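Local atomic coordinates of hypothetical protein jhp0584 (Helicobacter pylori J99, PDB entry 4R7K), a protein that is of unknown function but belongs to the SRPBCC superfamily, whose helix-grip fold commonly encloses a pocket for hydrophobic ligands. Residues V109-L114 / I118-W123; V137-L142 / N177-W182. One frame throughout, in Å; residues are numbered along the deposited sequence.

Both contacts are built on the same antiparallel sheet, where strand 118-126 lies beside strand 136-146. Contact 1 pairs the hairpin strands 103-114 and 118-126 through backbone hydrogen bonds and is partly buried, with charged side chains and Ala-122 on one face and apolar or aromatic ones on the other. Contact 2 is fully buried near the centre of the chain; there the C-terminal helix 174-190 meets the sheet through rings alone, with no hydrogen bond across it. The two touch directly: Trp-123 pairs by its backbone with His-139, and its indole packs against that of Trp-141, so the apolar face of contact 1 runs on into the aromatic cluster of contact 2.

Contact 1: V109-L114 / I118-W123; sequences VEEFEL and ILRLAW
The Phe-112 ring takes Leu-121 CD1 at its edge, in the ring plane and 4.0 Å from Phe-112 CD1, while Leu-119 CD1 comes in obliquely at CE1. On the same side of the sheet the Val-109 and Leu-121 side chains cross at about a right angle, with Val-109 CG1 3.9 Å from Leu-121 CD1, and helix 57-65 packs on the Leu-114 end. On the side of the sheet that carries Glu-111 and Glu-113 the flat group is the Arg-120 guanidinium, met at its edge by a water that accepts from NH1 and donates to Glu-111 OE2 at 2.6 Å. These strands form a tight antiparallel hairpin, interrupted by a classic beta bulge: Glu-110 N (2.8 Å) and Glu-111 N (3.2 Å) both donate to Ala-122 O, approaching from the same face of its carbonyl plane. Beyond the bulge the register is regular, and Arg-120 N meets Glu-113 O at 2.9 Å in a nearly straight bond (171°). With CG anti to its backbone N (chi1 177°), the extended Glu-111 reaches over to the neighbouring strand, and its CD rests 3.8 Å from Arg-120 CB. Glu-113 runs alongside Arg-120 but salt-bridges Arg-32, and Arg-120 NH1 also bonds to Ala-30 O.

Contact 2: V137-L142 / N177-W182; sequences VYHAWL and NGHQAW
Strand 137-142 and helix 177-182 run in roughly the same direction, their axes inclined by 37° and 12.9 Å apart, and across that gap only long aromatic side chains meet: His-139 and Trp-141 from the strand, His-179 and Trp-182 from the helix. The two imidazoles arrive from opposite directions with their planes almost parallel (12°), yet slid so far that they barely overlap; His-179 CE1 sits over one face of His-139, 3.5 Å from its CE1. On the opposite face of His-139, toward the rim, Trp-141 NE1 stands 3.4 Å above the plane, so the imidazole is held between a helix ring and its own strand neighbour. The arrangement fits the helix-grip fold of the SRPBCC family, in which a long C-terminal helix lies against the curved sheet; here an aromatic cluster fills the interface. Trp-182 presents its indole face to the strand: Trp-141 CZ2 lies 3.5 Å above that plane, over its centre, in an edge-to-face stack. His-139 adds an offset edge-to-face contact, its CE1 3.7 Å from Trp-182 CZ3. In Trp-182 a chi1 of -161° swings the indole opposite the backbone N and out to both strand residues. His-139 NE2, next to that CE1, is hydrogen-bonded to Thr-155 OG1, which fixes the ring's rotation, while Tyr-74 stacks on Trp-182 and Trp-70 meets it edge-to-face.

Contact 1: V109-L114 / I118-W123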
loop_
_atom_site.group_PDB
_atom_site.type_symbol
_atom_site.label_atom_id
_atom_site.label_comp_id
_atom_site.label_asym_id
_atom_site.label_seq_id
_atom_site.Cartn_x
_atom_site.Cartn_y
_atom_site.Cartn_z
ATOM N N VAL A 109 -1.444 2.278 29.341
ATOM C CA VAL A 109 -2.753 2.869 29.091
ATOM C C VAL A 109 -2.871 4.154 29.895
ATOM O O VAL A 109 -2.580 4.165 31.089
ATOM C CB VAL A 109 -3.900 1.904 29.437
ATOM C CG1 VAL A 109 -5.253 2.523 29.131
ATOM C CG2 VAL A 109 -3.736 0.635 28.641
ATOM N N GLU A 110 -3.227 5.243 29.205
ATOM C CA GLU A 110 -3.379 6.555 29.813
ATOM C C GLU A 110 -4.839 7.048 29.827
ATOM O O GLU A 110 -5.170 8.047 30.472
ATOM C CB GLU A 110 -2.438 7.579 29.138
ATOM C CG GLU A 110 -0.947 7.325 29.444
ATOM C CD GLU A 110 -0.040 8.521 29.220
ATOM O OE1 GLU A 110 -0.428 9.489 28.524
ATOM O OE2 GLU A 110 1.079 8.515 29.757
ATOM N N GLU A 111 -5.715 6.340 29.130
ATOM C CA GLU A 111 -7.120 6.721 29.085
ATOM C C GLU A 111 -7.967 5.511 28.915
ATOM O O GLU A 111 -7.729 4.703 28.016
ATOM C CB GLU A 111 -7.410 7.676 27.917
ATOM C CG GLU A 111 -8.882 8.035 27.790
ATOM C CD GLU A 111 -9.196 8.731 26.487
ATOM O OE1 GLU A 111 -8.759 8.169 25.448
ATOM O OE2 GLU A 111 -9.895 9.789 26.509
ATOM N N PHE A 112 -8.963 5.374 29.776
ATOM C CA PHE A 112 -9.905 4.284 29.661
ATOM C C PHE A 112 -11.252 4.717 30.233
ATOM O O PHE A 112 -11.391 4.933 31.451
ATOM C CB PHE A 112 -9.441 3.010 30.381
ATOM C CG PHE A 112 -10.465 1.918 30.322
ATOM C CD1 PHE A 112 -10.619 1.181 29.175
ATOM C CD2 PHE A 112 -11.315 1.686 31.381
ATOM C CE1 PHE A 112 -11.593 0.222 29.074
ATOM C CE2 PHE A 112 -12.293 0.713 31.295
ATOM C CZ PHE A 112 -12.437 -0.007 30.132
ATOM N N GLU A 113 -12.235 4.853 29.364
ATOM C CA GLU A 113 -13.572 5.226 29.777
ATOM C C GLU A 113 -14.547 4.437 28.919
ATOM O O GLU A 113 -14.643 4.645 27.704
ATOM C CB GLU A 113 -13.782 6.720 29.603
ATOM C CG GLU A 113 -15.138 7.184 30.119
ATOM C CD GLU A 113 -15.297 8.704 30.123
ATOM O OE1 GLU A 113 -16.053 9.224 30.980
ATOM O OE2 GLU A 113 -14.657 9.380 29.294
ATOM N N LEU A 114 -15.255 3.502 29.544
ATOM C CA LEU A 114 -16.185 2.647 28.828
ATOM C C LEU A 114 -17.587 2.893 29.325
ATOM O O LEU A 114 -17.872 2.689 30.500
ATOM C CB LEU A 114 -15.811 1.178 29.023
ATOM C CG LEU A 114 -16.776 0.136 28.418
ATOM C CD1 LEU A 114 -16.932 0.305 26.907
ATOM C CD2 LEU A 114 -16.314 -1.279 28.753
ATOM N N ILE A 118 -20.087 4.043 24.114
ATOM C CA ILE A 118 -18.845 4.643 23.671
ATOM C C ILE A 118 -17.670 4.229 24.546
ATOM O O ILE A 118 -17.763 4.160 25.795
ATOM C CB ILE A 118 -18.962 6.179 23.601
ATOM C CG1 ILE A 118 -17.620 6.772 23.183
ATOM C CG2 ILE A 118 -19.460 6.723 24.924
ATOM C CD1 ILE A 118 -17.616 8.257 22.845
ATOM N N LEU A 119 -16.575 3.897 23.868
ATOM C CA LEU A 119 -15.335 3.562 24.500
ATOM C C LEU A 119 -14.295 4.568 24.070
ATOM O O LEU A 119 -14.138 4.848 22.886
ATOM C CB LEU A 119 -14.823 2.174 24.059
ATOM C CG LEU A 119 -13.367 1.868 24.463
ATOM C CD1 LEU A 119 -13.267 1.771 25.965
ATOM C CD2 LEU A 119 -12.839 0.573 23.834
ATOM N N ARG A 120 -13.554 5.070 25.036
ATOM C CA ARG A 120 -12.365 5.861 24.802
ATOM C C ARG A 120 -11.198 5.128 25.441
ATOM O O ARG A 120 -11.184 4.857 26.657
ATOM C CB ARG A 120 -12.518 7.242 25.391
ATOM C CG ARG A 120 -13.536 8.091 24.636
ATOM C CD ARG A 120 -13.889 9.332 25.467
ATOM N NE ARG A 120 -14.841 10.208 24.793
ATOM C CZ ARG A 120 -14.496 11.116 23.894
ATOM N NH1 ARG A 120 -13.237 11.233 23.514
ATOM N NH2 ARG A 120 -15.412 11.873 23.344
ATOM N N LEU A 121 -10.204 4.814 24.633
ATOM C CA LEU A 121 -9.063 4.054 25.107
ATOM C C LEU A 121 -7.804 4.603 24.453
ATOM O O LEU A 121 -7.801 4.894 23.272
ATOM C CB LEU A 121 -9.220 2.579 24.719
ATOM C CG LEU A 121 -7.991 1.666 24.915
ATOM C CD1 LEU A 121 -7.783 1.457 26.398
ATOM C CD2 LEU A 121 -8.261 0.322 24.252
ATOM N N ALA A 122 -6.764 4.834 25.244
ATOM C CA ALA A 122 -5.509 5.294 24.665
ATOM C C ALA A 122 -4.322 4.822 25.475
ATOM O O ALA A 122 -4.424 4.657 26.696
ATOM C CB ALA A 122 -5.488 6.818 24.550
ATOM N N TRP A 123 -3.209 4.581 24.788
ATOM C CA TRP A 123 -1.952 4.255 25.432
ATOM C C TRP A 123 -0.799 5.065 24.868
ATOM O O TRP A 123 -0.793 5.461 23.661
ATOM C CB TRP A 123 -1.621 2.782 25.318
ATOM C CG TRP A 123 -1.450 2.233 23.920
ATOM C CD1 TRP A 123 -0.345 2.334 23.128
ATOM C CD2 TRP A 123 -2.381 1.421 23.207
ATOM N NE1 TRP A 123 -0.550 1.686 21.957
ATOM C CE2 TRP A 123 -1.787 1.089 21.985
ATOM C CE3 TRP A 123 -3.670 0.948 23.490
ATOM C CZ2 TRP A 123 -2.454 0.346 21.000
ATOM C CZ3 TRP A 123 -4.326 0.191 22.527
ATOM C CH2 TRP A 123 -3.710 -0.119 21.307
HETATM O O HOH W 1 -10.578 10.346 24.054
HETATM O O HOH W 2 -16.433 6.714 26.874
#

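Contact 2: V137-L142 / N177-W182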
loop_
_atom_site.group_PDB
_atom_site.type_symbol
_atom_site.label_atom_id
_atom_site.label_comp_id
_atom_site.label_asym_id
_atom_site.label_seq_id
_atom_site.Cartn_x
_atom_site.Cartn_y
_atom_site.Cartn_z
ATOM N N VAL A 137 4.995 7.540 21.207
ATOM C CA VAL A 137 3.687 7.755 20.572
ATOM C C VAL A 137 2.514 7.755 21.579
ATOM O O VAL A 137 2.661 7.287 22.714
ATOM C CB VAL A 137 3.415 6.678 19.494
ATOM C CG1 VAL A 137 4.640 6.527 18.581
ATOM C CG2 VAL A 137 3.060 5.301 20.095
ATOM N N TYR A 138 1.375 8.278 21.142
ATOM C CA TYR A 138 0.122 8.247 21.909
ATOM C C TYR A 138 -0.909 7.742 20.920
ATOM O O TYR A 138 -1.197 8.411 19.919
ATOM C CB TYR A 138 -0.223 9.621 22.435
ATOM C CG TYR A 138 -1.411 9.669 23.384
ATOM C CD1 TYR A 138 -1.245 9.505 24.758
ATOM C CD2 TYR A 138 -2.682 9.956 22.924
ATOM C CE1 TYR A 138 -2.334 9.574 25.624
ATOM C CE2 TYR A 138 -3.773 9.999 23.792
ATOM C CZ TYR A 138 -3.595 9.822 25.131
ATOM O OH TYR A 138 -4.699 9.899 25.972
ATOM N N HIS A 139 -1.417 6.539 21.144
ATOM C CA HIS A 139 -2.343 5.903 20.214
ATOM C C HIS A 139 -3.720 5.822 20.865
ATOM O O HIS A 139 -3.904 5.164 21.867
ATOM C CB HIS A 139 -1.833 4.515 19.951
ATOM C CG HIS A 139 -2.588 3.766 18.908
ATOM N ND1 HIS A 139 -2.106 2.603 18.351
ATOM C CD2 HIS A 139 -3.720 4.067 18.228
ATOM C CE1 HIS A 139 -2.966 2.163 17.450
ATOM N NE2 HIS A 139 -3.953 3.033 17.358
ATOM N N ALA A 140 -4.682 6.517 20.277
ATOM C CA ALA A 140 -5.999 6.642 20.870
ATOM C C ALA A 140 -7.037 5.983 19.995
ATOM O O ALA A 140 -6.897 5.892 18.736
ATOM C CB ALA A 140 -6.339 8.102 21.068
ATOM N N TRP A 141 -8.090 5.556 20.660
ATOM C CA TRP A 141 -9.171 4.868 20.032
ATOM C C TRP A 141 -10.477 5.391 20.556
ATOM O O TRP A 141 -10.615 5.705 21.771
ATOM C CB TRP A 141 -9.118 3.359 20.361
ATOM C CG TRP A 141 -7.930 2.586 19.891
ATOM C CD1 TRP A 141 -6.689 2.562 20.469
ATOM C CD2 TRP A 141 -7.878 1.660 18.794
ATOM N NE1 TRP A 141 -5.870 1.687 19.784
ATOM C CE2 TRP A 141 -6.574 1.125 18.755
ATOM C CE3 TRP A 141 -8.819 1.212 17.848
ATOM C CZ2 TRP A 141 -6.172 0.214 17.782
ATOM C CZ3 TRP A 141 -8.408 0.316 16.864
ATOM C CH2 TRP A 141 -7.114 -0.196 16.859
ATOM N N LEU A 142 -11.460 5.424 19.660
ATOM C CA LEU A 142 -12.819 5.791 19.997
ATOM C C LEU A 142 -13.743 4.854 19.253
ATOM O O LEU A 142 -13.776 4.858 18.012
ATOM C CB LEU A 142 -13.099 7.244 19.614
ATOM C CG LEU A 142 -14.350 7.870 20.261
ATOM C CD1 LEU A 142 -14.247 9.396 20.159
ATOM C CD2 LEU A 142 -15.594 7.345 19.562
ATOM N N ASN A 177 -1.535 2.528 6.420
ATOM C CA ASN A 177 -1.922 1.257 5.893
ATOM C C ASN A 177 -1.936 0.185 6.974
ATOM O O ASN A 177 -2.814 -0.660 6.946
ATOM C CB ASN A 177 -1.016 0.899 4.705
ATOM C CG ASN A 177 -1.359 1.730 3.464
ATOM O OD1 ASN A 177 -0.583 2.576 3.029
ATOM N ND2 ASN A 177 -2.573 1.576 2.988
ATOM N N GLY A 178 -0.988 0.235 7.912
ATOM C CA GLY A 178 -0.957 -0.700 9.035
ATOM C C GLY A 178 -2.183 -0.520 9.927
ATOM O O GLY A 178 -2.833 -1.480 10.311
ATOM N N HIS A 179 -2.502 0.714 10.248
ATOM C CA HIS A 179 -3.662 0.960 11.094
ATOM C C HIS A 179 -4.965 0.618 10.418
ATOM O O HIS A 179 -5.918 0.122 11.076
ATOM C CB HIS A 179 -3.636 2.366 11.609
ATOM C CG HIS A 179 -2.672 2.547 12.734
ATOM N ND1 HIS A 179 -2.692 3.649 13.554
ATOM C CD2 HIS A 179 -1.751 1.700 13.256
ATOM C CE1 HIS A 179 -1.744 3.527 14.470
ATOM N NE2 HIS A 179 -1.178 2.341 14.329
ATOM N N GLN A 180 -5.016 0.800 9.105
ATOM C CA GLN A 180 -6.211 0.395 8.373
ATOM C C GLN A 180 -6.378 -1.104 8.498
ATOM O O GLN A 180 -7.513 -1.612 8.588
ATOM C CB GLN A 180 -6.114 0.762 6.905
ATOM C CG GLN A 180 -7.445 0.672 6.200
ATOM C CD GLN A 180 -8.464 1.696 6.693
ATOM O OE1 GLN A 180 -8.122 2.806 7.144
ATOM N NE2 GLN A 180 -9.730 1.354 6.549
ATOM N N ALA A 181 -5.260 -1.825 8.417
ATOM C CA ALA A 181 -5.300 -3.287 8.556
ATOM C C ALA A 181 -5.783 -3.706 9.947
ATOM O O ALA A 181 -6.458 -4.729 10.090
ATOM C CB ALA A 181 -3.935 -3.914 8.250
ATOM N N TRP A 182 -5.427 -2.919 10.968
ATOM C CA TRP A 182 -5.849 -3.192 12.345
ATOM C C TRP A 182 -7.366 -3.066 12.382
ATOM O O TRP A 182 -8.050 -3.978 12.853
ATOM C CB TRP A 182 -5.262 -2.193 13.350
ATOM C CG TRP A 182 -5.292 -2.682 14.797
ATOM C CD1 TRP A 182 -6.254 -3.457 15.383
ATOM C CD2 TRP A 182 -4.373 -2.325 15.849
ATOM N NE1 TRP A 182 -5.941 -3.686 16.701
ATOM C CE2 TRP A 182 -4.792 -3.001 17.012
ATOM C CE3 TRP A 182 -3.187 -1.562 15.894
ATOM C CZ2 TRP A 182 -4.101 -2.907 18.224
ATOM C CZ3 TRP A 182 -2.492 -1.479 17.109
ATOM C CH2 TRP A 182 -2.946 -2.153 18.242
#